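Local atomic coordinates of putative baseplate protein (Unidentified phage, PDB entry 2FSD), a protein that probably recognises receptors on the surface of Lactococcus lactis cells through its head domain, as part of the phage baseplate. Residues L39-L51 and I67-G81. Sequence-based numbering, arbitrary orientation.
Sequences LNRASGVGSTGIL and IPVPNVAPNFIVPVG
P68 CD lies loosely at the edge of the R41 guanidinium, near its plane, and G49 C in plane at the edge; I67 CG2 approaches obliquely, 3.8 Å from R41 NH1, and S47 O sits over one face, displaced to its border. The extended R41 chain carries the group from strand 34-41 to three carbonyls that would restrict its rotation: NH1 donates to T48 O at 3.1 Å and weakly to G46 O, NH2 weakly to G49 O. Across the segments, A42 N donates to V80 O at 2.8 Å, nearly straight at N-H (167°) but from above the carbonyl plane, and G46 N to P68 O at 2.9 Å. With V45 CG1 anti to the backbone N (chi1 173°), CG1 lies 3.9 Å from I67 CG2, and V45 CG2 3.4 Å from V80 O. L51 runs roughly perpendicular to I67, L51 CB 3.6 Å from I67 CD1. The antiparallel non-hydrogen-bonded pair R41-G81 joins strands 34-41 and 77-82, closing the barrel; G81 and V80, both facing I118, form a classic beta bulge. The two backbone bonds tie the 42-49 loop to strands 77-82 and 59-68, while L51 and I67 reach strand 132-140 and V80 strand 117-121.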
ATOM      1  N   LEU A  39      17.887  -2.121  -3.560  1.00 19.37           N
ATOM      2  CA  LEU A  39      17.507  -3.270  -4.358  1.00 19.58           C
ATOM      3  C   LEU A  39      18.221  -3.146  -5.694  1.00 19.87           C
ATOM      4  O   LEU A  39      18.652  -2.050  -6.074  1.00 19.63           O
ATOM      5  CB  LEU A  39      16.003  -3.336  -4.590  1.00 19.43           C
ATOM      6  CG  LEU A  39      15.143  -3.896  -3.463  1.00 19.20           C
ATOM      7  CD1 LEU A  39      15.228  -3.009  -2.231  1.00 19.34           C
ATOM      8  CD2 LEU A  39      13.694  -4.035  -3.946  1.00 19.29           C
ATOM      9  N   ASN A  40      18.356  -4.280  -6.376  1.00 19.92           N
ATOM     10  CA  ASN A  40      18.792  -4.310  -7.773  1.00 20.33           C
ATOM     11  C   ASN A  40      17.582  -4.015  -8.642  1.00 20.08           C
ATOM     12  O   ASN A  40      16.534  -4.636  -8.472  1.00 19.95           O
ATOM     13  CB  ASN A  40      19.407  -5.681  -8.126  1.00 20.13           C
ATOM     14  CG  ASN A  40      20.542  -6.078  -7.162  1.00 20.59           C
ATOM     15  OD1 ASN A  40      21.417  -5.267  -6.865  1.00 19.74           O
ATOM     16  ND2 ASN A  40      20.502  -7.312  -6.651  1.00 19.27           N
ATOM     17  N   ARG A  41      17.718  -3.057  -9.548  1.00 20.02           N
ATOM     18  CA  ARG A  41      16.612  -2.665 -10.412  1.00 20.65           C
ATOM     19  C   ARG A  41      16.549  -3.506 -11.686  1.00 20.51           C
ATOM     20  O   ARG A  41      17.581  -3.772 -12.334  1.00 19.79           O
ATOM     21  CB  ARG A  41      16.707  -1.187 -10.783  1.00 20.90           C
ATOM     22  CG  ARG A  41      16.546  -0.246  -9.603  1.00 21.56           C
ATOM     23  CD  ARG A  41      17.328   1.008  -9.839  1.00 21.19           C
ATOM     24  NE  ARG A  41      17.368   1.895  -8.675  1.00 21.35           N
ATOM     25  CZ  ARG A  41      16.689   3.035  -8.552  1.00 21.19           C
ATOM     26  NH1 ARG A  41      15.867   3.453  -9.504  1.00 21.42           N
ATOM     27  NH2 ARG A  41      16.841   3.776  -7.461  1.00 21.51           N
ATOM     28  N   ALA A  42      15.320  -3.887 -12.043  1.00 20.78           N
ATOM     29  CA  ALA A  42      15.039  -4.701 -13.232  1.00 20.92           C
ATOM     30  C   ALA A  42      15.289  -3.874 -14.484  1.00 21.06           C
ATOM     31  O   ALA A  42      15.386  -2.650 -14.419  1.00 20.87           O
ATOM     32  CB  ALA A  42      13.581  -5.209 -13.197  1.00 20.80           C
ATOM     33  N   SER A  43      15.391  -4.532 -15.633  1.00 21.82           N
ATOM     34  CA  SER A  43      15.612  -3.815 -16.883  1.00 21.65           C
ATOM     35  C   SER A  43      14.505  -2.781 -17.166  1.00 21.73           C
ATOM     36  O   SER A  43      13.346  -2.944 -16.767  1.00 21.29           O
ATOM     37  CB  SER A  43      15.764  -4.783 -18.060  1.00 22.22           C
ATOM     38  OG  SER A  43      14.960  -5.931 -17.921  1.00 22.93           O
ATOM     39  N   GLY A  44      14.893  -1.695 -17.824  1.00 21.55           N
ATOM     40  CA  GLY A  44      13.960  -0.640 -18.190  1.00 21.91           C
ATOM     41  C   GLY A  44      13.673   0.335 -17.066  1.00 22.02           C
ATOM     42  O   GLY A  44      13.069   1.392 -17.286  1.00 21.85           O
ATOM     43  N   VAL A  45      14.108  -0.011 -15.859  1.00 22.16           N
ATOM     44  CA  VAL A  45      13.833   0.805 -14.688  1.00 22.25           C
ATOM     45  C   VAL A  45      14.897   1.875 -14.641  1.00 22.21           C
ATOM     46  O   VAL A  45      16.077   1.590 -14.875  1.00 22.70           O
ATOM     47  CB  VAL A  45      13.850  -0.045 -13.400  1.00 22.40           C
ATOM     48  CG1 VAL A  45      13.727   0.842 -12.146  1.00 22.42           C
ATOM     49  CG2 VAL A  45      12.733  -1.075 -13.460  1.00 22.35           C
ATOM     50  N   GLY A  46      14.484   3.102 -14.348  1.00 22.07           N
ATOM     51  CA  GLY A  46      15.417   4.225 -14.275  1.00 21.69           C
ATOM     52  C   GLY A  46      16.399   4.131 -13.117  1.00 21.40           C
ATOM     53  O   GLY A  46      16.225   3.327 -12.199  1.00 20.54           O
ATOM     54  N   SER A  47      17.423   4.981 -13.166  1.00 21.31           N
ATOM     55  CA  SER A  47      18.507   5.002 -12.180  1.00 21.02           C
ATOM     56  C   SER A  47      18.293   6.023 -11.046  1.00 21.06           C
ATOM     57  O   SER A  47      18.939   5.942  -9.992  1.00 21.03           O
ATOM     58  CB  SER A  47      19.816   5.309 -12.896  1.00 20.77           C
ATOM     59  OG  SER A  47      19.673   6.500 -13.647  1.00 20.79           O
ATOM     60  N   THR A  48      17.404   6.990 -11.259  1.00 21.18           N
ATOM     61  CA  THR A  48      17.168   8.049 -10.272  1.00 20.80           C
ATOM     62  C   THR A  48      16.183   7.557  -9.201  1.00 20.71           C
ATOM     63  O   THR A  48      15.561   6.499  -9.350  1.00 20.45           O
ATOM     64  CB  THR A  48      16.633   9.352 -10.926  1.00 20.75           C
ATOM     65  OG1 THR A  48      15.333   9.134 -11.502  1.00 20.21           O
ATOM     66  CG2 THR A  48      17.599   9.847 -12.006  1.00 21.69           C
ATOM     67  N   GLY A  49      16.031   8.339  -8.136  1.00 20.44           N
ATOM     68  CA  GLY A  49      15.136   7.965  -7.034  1.00 20.24           C
ATOM     69  C   GLY A  49      15.787   6.904  -6.179  1.00 19.63           C
ATOM     70  O   GLY A  49      16.926   6.519  -6.426  1.00 19.87           O
ATOM     71  N   ILE A  50      15.083   6.432  -5.164  1.00 19.51           N
ATOM     72  CA  ILE A  50      15.695   5.494  -4.210  1.00 19.44           C
ATOM     73  C   ILE A  50      14.782   4.295  -3.935  1.00 19.01           C
ATOM     74  O   ILE A  50      13.581   4.447  -3.741  1.00 19.05           O
ATOM     75  CB  ILE A  50      16.162   6.228  -2.918  1.00 19.39           C
ATOM     76  CG1 ILE A  50      17.251   7.258  -3.280  1.00 19.46           C
ATOM     77  CG2 ILE A  50      16.723   5.252  -1.879  1.00 19.56           C
ATOM     78  CD1 ILE A  50      17.782   8.048  -2.104  1.00 20.03           C
ATOM     79  N   LEU A  51      15.380   3.105  -3.964  1.00 18.66           N
ATOM     80  CA  LEU A  51      14.669   1.840  -3.786  1.00 18.66           C
ATOM     81  C   LEU A  51      15.505   0.957  -2.892  1.00 18.25           C
ATOM     82  O   LEU A  51      16.560   0.474  -3.296  1.00 18.16           O
ATOM     83  CB  LEU A  51      14.446   1.133  -5.127  1.00 18.47           C
ATOM     84  CG  LEU A  51      13.769  -0.230  -5.039  1.00 19.00           C
ATOM     85  CD1 LEU A  51      12.353  -0.155  -4.429  1.00 18.83           C
ATOM     86  CD2 LEU A  51      13.739  -0.902  -6.419  1.00 19.18           C
ATOM     87  N   ILE A  67      10.820   6.494  -8.190  1.00 21.11           N
ATOM     88  CA  ILE A  67      11.497   5.515  -9.024  1.00 21.06           C
ATOM     89  C   ILE A  67      10.882   5.544 -10.422  1.00 21.03           C
ATOM     90  O   ILE A  67       9.701   5.261 -10.572  1.00 20.99           O
ATOM     91  CB  ILE A  67      11.397   4.116  -8.446  1.00 20.94           C
ATOM     92  CG1 ILE A  67      12.034   4.093  -7.050  1.00 21.88           C
ATOM     93  CG2 ILE A  67      12.110   3.121  -9.369  1.00 21.71           C
ATOM     94  CD1 ILE A  67      11.567   2.939  -6.181  1.00 21.62           C
ATOM     95  N   PRO A  68      11.685   5.885 -11.449  1.00 20.92           N
ATOM     96  CA  PRO A  68      11.158   5.867 -12.807  1.00 20.79           C
ATOM     97  C   PRO A  68      10.901   4.438 -13.290  1.00 20.54           C
ATOM     98  O   PRO A  68      11.826   3.634 -13.323  1.00 19.72           O
ATOM     99  CB  PRO A  68      12.280   6.529 -13.630  1.00 21.44           C
ATOM    100  CG  PRO A  68      13.258   7.104 -12.627  1.00 20.99           C
ATOM    101  CD  PRO A  68      13.109   6.265 -11.424  1.00 21.07           C
ATOM    102  N   VAL A  69       9.654   4.133 -13.656  1.00 20.60           N
ATOM    103  CA  VAL A  69       9.297   2.803 -14.184  1.00 20.49           C
ATOM    104  C   VAL A  69       8.833   2.809 -15.665  1.00 20.52           C
ATOM    105  O   VAL A  69       8.444   3.849 -16.203  1.00 20.27           O
ATOM    106  CB  VAL A  69       8.230   2.103 -13.284  1.00 20.69           C
ATOM    107  CG1 VAL A  69       8.860   1.716 -11.921  1.00 20.09           C
ATOM    108  CG2 VAL A  69       6.966   2.995 -13.079  1.00 20.26           C
ATOM    109  N   PRO A  70       8.917   1.643 -16.343  1.00 21.04           N
ATOM    110  CA  PRO A  70       8.335   1.486 -17.690  1.00 21.07           C
ATOM    111  C   PRO A  70       6.813   1.714 -17.756  1.00 21.60           C
ATOM    112  O   PRO A  70       6.086   1.509 -16.752  1.00 21.42           O
ATOM    113  CB  PRO A  70       8.645   0.034 -18.047  1.00 21.12           C
ATOM    114  CG  PRO A  70       9.748  -0.394 -17.122  1.00 21.07           C
ATOM    115  CD  PRO A  70       9.627   0.427 -15.891  1.00 20.84           C
ATOM    116  N   ASN A  71       6.347   2.143 -18.931  1.00 21.25           N
ATOM    117  CA  ASN A  71       4.921   2.189 -19.231  1.00 21.19           C
ATOM    118  C   ASN A  71       4.241   0.897 -18.812  1.00 20.86           C
ATOM    119  O   ASN A  71       4.722  -0.190 -19.117  1.00 20.51           O
ATOM    120  CB  ASN A  71       4.694   2.351 -20.732  1.00 21.72           C
ATOM    121  CG  ASN A  71       5.366   3.573 -21.299  1.00 21.53           C
ATOM    122  OD1 ASN A  71       5.627   4.532 -20.593  1.00 21.50           O
ATOM    123  ND2 ASN A  71       5.646   3.541 -22.593  1.00 24.50           N
ATOM    124  N   VAL A  72       3.117   1.026 -18.121  1.00 21.14           N
ATOM    125  CA  VAL A  72       2.345  -0.123 -17.657  1.00 21.24           C
ATOM    126  C   VAL A  72       0.927   0.029 -18.165  1.00 21.30           C
ATOM    127  O   VAL A  72       0.270   1.030 -17.879  1.00 21.32           O
ATOM    128  CB  VAL A  72       2.272  -0.202 -16.090  1.00 21.23           C
ATOM    129  CG1 VAL A  72       1.890  -1.612 -15.642  1.00 21.63           C
ATOM    130  CG2 VAL A  72       3.569   0.244 -15.439  1.00 20.70           C
ATOM    131  N   ALA A  73       0.456  -0.981 -18.894  1.00 21.60           N
ATOM    132  CA  ALA A  73      -0.921  -1.026 -19.375  1.00 21.63           C
ATOM    133  C   ALA A  73      -1.850  -1.392 -18.233  1.00 21.42           C
ATOM    134  O   ALA A  73      -1.409  -1.989 -17.258  1.00 21.64           O
ATOM    135  CB  ALA A  73      -1.069  -2.058 -20.530  1.00 21.66           C
ATOM    136  N   PRO A  74      -3.142  -1.039 -18.352  1.00 21.34           N
ATOM    137  CA  PRO A  74      -4.124  -1.403 -17.339  1.00 21.49           C
ATOM    138  C   PRO A  74      -4.140  -2.905 -17.058  1.00 21.36           C
ATOM    139  O   PRO A  74      -4.283  -3.696 -17.983  1.00 21.64           O
ATOM    140  CB  PRO A  74      -5.449  -0.939 -17.965  1.00 21.43           C
ATOM    141  CG  PRO A  74      -5.058   0.193 -18.809  1.00 21.41           C
ATOM    142  CD  PRO A  74      -3.754  -0.229 -19.420  1.00 21.23           C
ATOM    143  N   ASN A  75      -3.988  -3.282 -15.789  1.00 21.39           N
ATOM    144  CA  ASN A  75      -3.970  -4.696 -15.364  1.00 21.76           C
ATOM    145  C   ASN A  75      -2.687  -5.477 -15.668  1.00 21.57           C
ATOM    146  O   ASN A  75      -2.595  -6.658 -15.334  1.00 21.98           O
ATOM    147  CB  ASN A  75      -5.181  -5.478 -15.922  1.00 22.43           C
ATOM    148  CG  ASN A  75      -6.235  -5.750 -14.867  1.00 24.81           C
ATOM    149  OD1 ASN A  75      -6.041  -6.586 -13.974  1.00 26.12           O
ATOM    150  ND2 ASN A  75      -7.371  -5.055 -14.976  1.00 27.85           N
ATOM    151  N   PHE A  76      -1.707  -4.845 -16.308  1.00 21.02           N
ATOM    152  CA  PHE A  76      -0.419  -5.501 -16.530  1.00 20.35           C
ATOM    153  C   PHE A  76       0.590  -5.133 -15.434  1.00 19.91           C
ATOM    154  O   PHE A  76       0.381  -4.184 -14.670  1.00 19.74           O
ATOM    155  CB  PHE A  76       0.115  -5.180 -17.919  1.00 20.26           C
ATOM    156  CG  PHE A  76      -0.429  -6.072 -19.006  1.00 19.36           C
ATOM    157  CD1 PHE A  76      -1.724  -5.908 -19.474  1.00 20.96           C
ATOM    158  CD2 PHE A  76       0.362  -7.063 -19.572  1.00 19.88           C
ATOM    159  CE1 PHE A  76      -2.238  -6.733 -20.494  1.00 20.52           C
ATOM    160  CE2 PHE A  76      -0.122  -7.886 -20.596  1.00 20.32           C
ATOM    161  CZ  PHE A  76      -1.428  -7.719 -21.060  1.00 20.90           C
ATOM    162  N   ILE A  77       1.669  -5.908 -15.351  1.00 19.43           N
ATOM    163  CA  ILE A  77       2.660  -5.760 -14.285  1.00 19.00           C
ATOM    164  C   ILE A  77       4.073  -5.585 -14.863  1.00 18.59           C
ATOM    165  O   ILE A  77       4.489  -6.278 -15.800  1.00 17.92           O
ATOM    166  CB  ILE A  77       2.581  -6.927 -13.261  1.00 18.99           C
ATOM    167  CG1 ILE A  77       1.176  -6.990 -12.626  1.00 19.99           C
ATOM    168  CG2 ILE A  77       3.590  -6.722 -12.127  1.00 19.48           C
ATOM    169  CD1 ILE A  77       0.726  -8.374 -12.188  1.00 19.90           C
ATOM    170  N   VAL A  78       4.793  -4.618 -14.305  1.00 18.29           N
ATOM    171  CA  VAL A  78       6.143  -4.303 -14.717  1.00 17.99           C
ATOM    172  C   VAL A  78       7.090  -4.547 -13.529  1.00 17.87           C
ATOM    173  O   VAL A  78       6.859  -4.006 -12.437  1.00 17.34           O
ATOM    174  CB  VAL A  78       6.205  -2.845 -15.186  1.00 17.93           C
ATOM    175  CG1 VAL A  78       7.601  -2.342 -15.202  1.00 18.25           C
ATOM    176  CG2 VAL A  78       5.570  -2.717 -16.587  1.00 17.63           C
ATOM    177  N   PRO A  79       8.147  -5.372 -13.730  1.00 17.76           N
ATOM    178  CA  PRO A  79       9.182  -5.538 -12.694  1.00 17.92           C
ATOM    179  C   PRO A  79       9.930  -4.258 -12.373  1.00 17.96           C
ATOM    180  O   PRO A  79      10.184  -3.435 -13.266  1.00 18.51           O
ATOM    181  CB  PRO A  79      10.135  -6.580 -13.292  1.00 17.75           C
ATOM    182  CG  PRO A  79       9.367  -7.253 -14.369  1.00 17.74           C
ATOM    183  CD  PRO A  79       8.419  -6.226 -14.904  1.00 17.80           C
ATOM    184  N   VAL A  80      10.257  -4.077 -11.095  1.00 18.22           N
ATOM    185  CA  VAL A  80      10.935  -2.858 -10.632  1.00 18.20           C
ATOM    186  C   VAL A  80      12.291  -3.197 -10.014  1.00 18.27           C
ATOM    187  O   VAL A  80      13.324  -2.708 -10.479  1.00 18.56           O
ATOM    188  CB  VAL A  80      10.065  -2.070  -9.618  1.00 18.13           C
ATOM    189  CG1 VAL A  80      10.713  -0.710  -9.279  1.00 16.99           C
ATOM    190  CG2 VAL A  80       8.659  -1.871 -10.175  1.00 18.41           C
ATOM    191  N   GLY A  81      12.292  -4.028  -8.975  1.00 18.15           N
ATOM    192  CA  GLY A  81      13.541  -4.412  -8.321  1.00 18.46           C
ATOM    193  C   GLY A  81      13.540  -5.817  -7.763  1.00 18.54           C
ATOM    194  O   GLY A  81      12.510  -6.484  -7.748  1.00 18.09           O
TER
HETATM  195  O   HOH W   1      10.754  -3.594 -15.984  1.00 18.57           O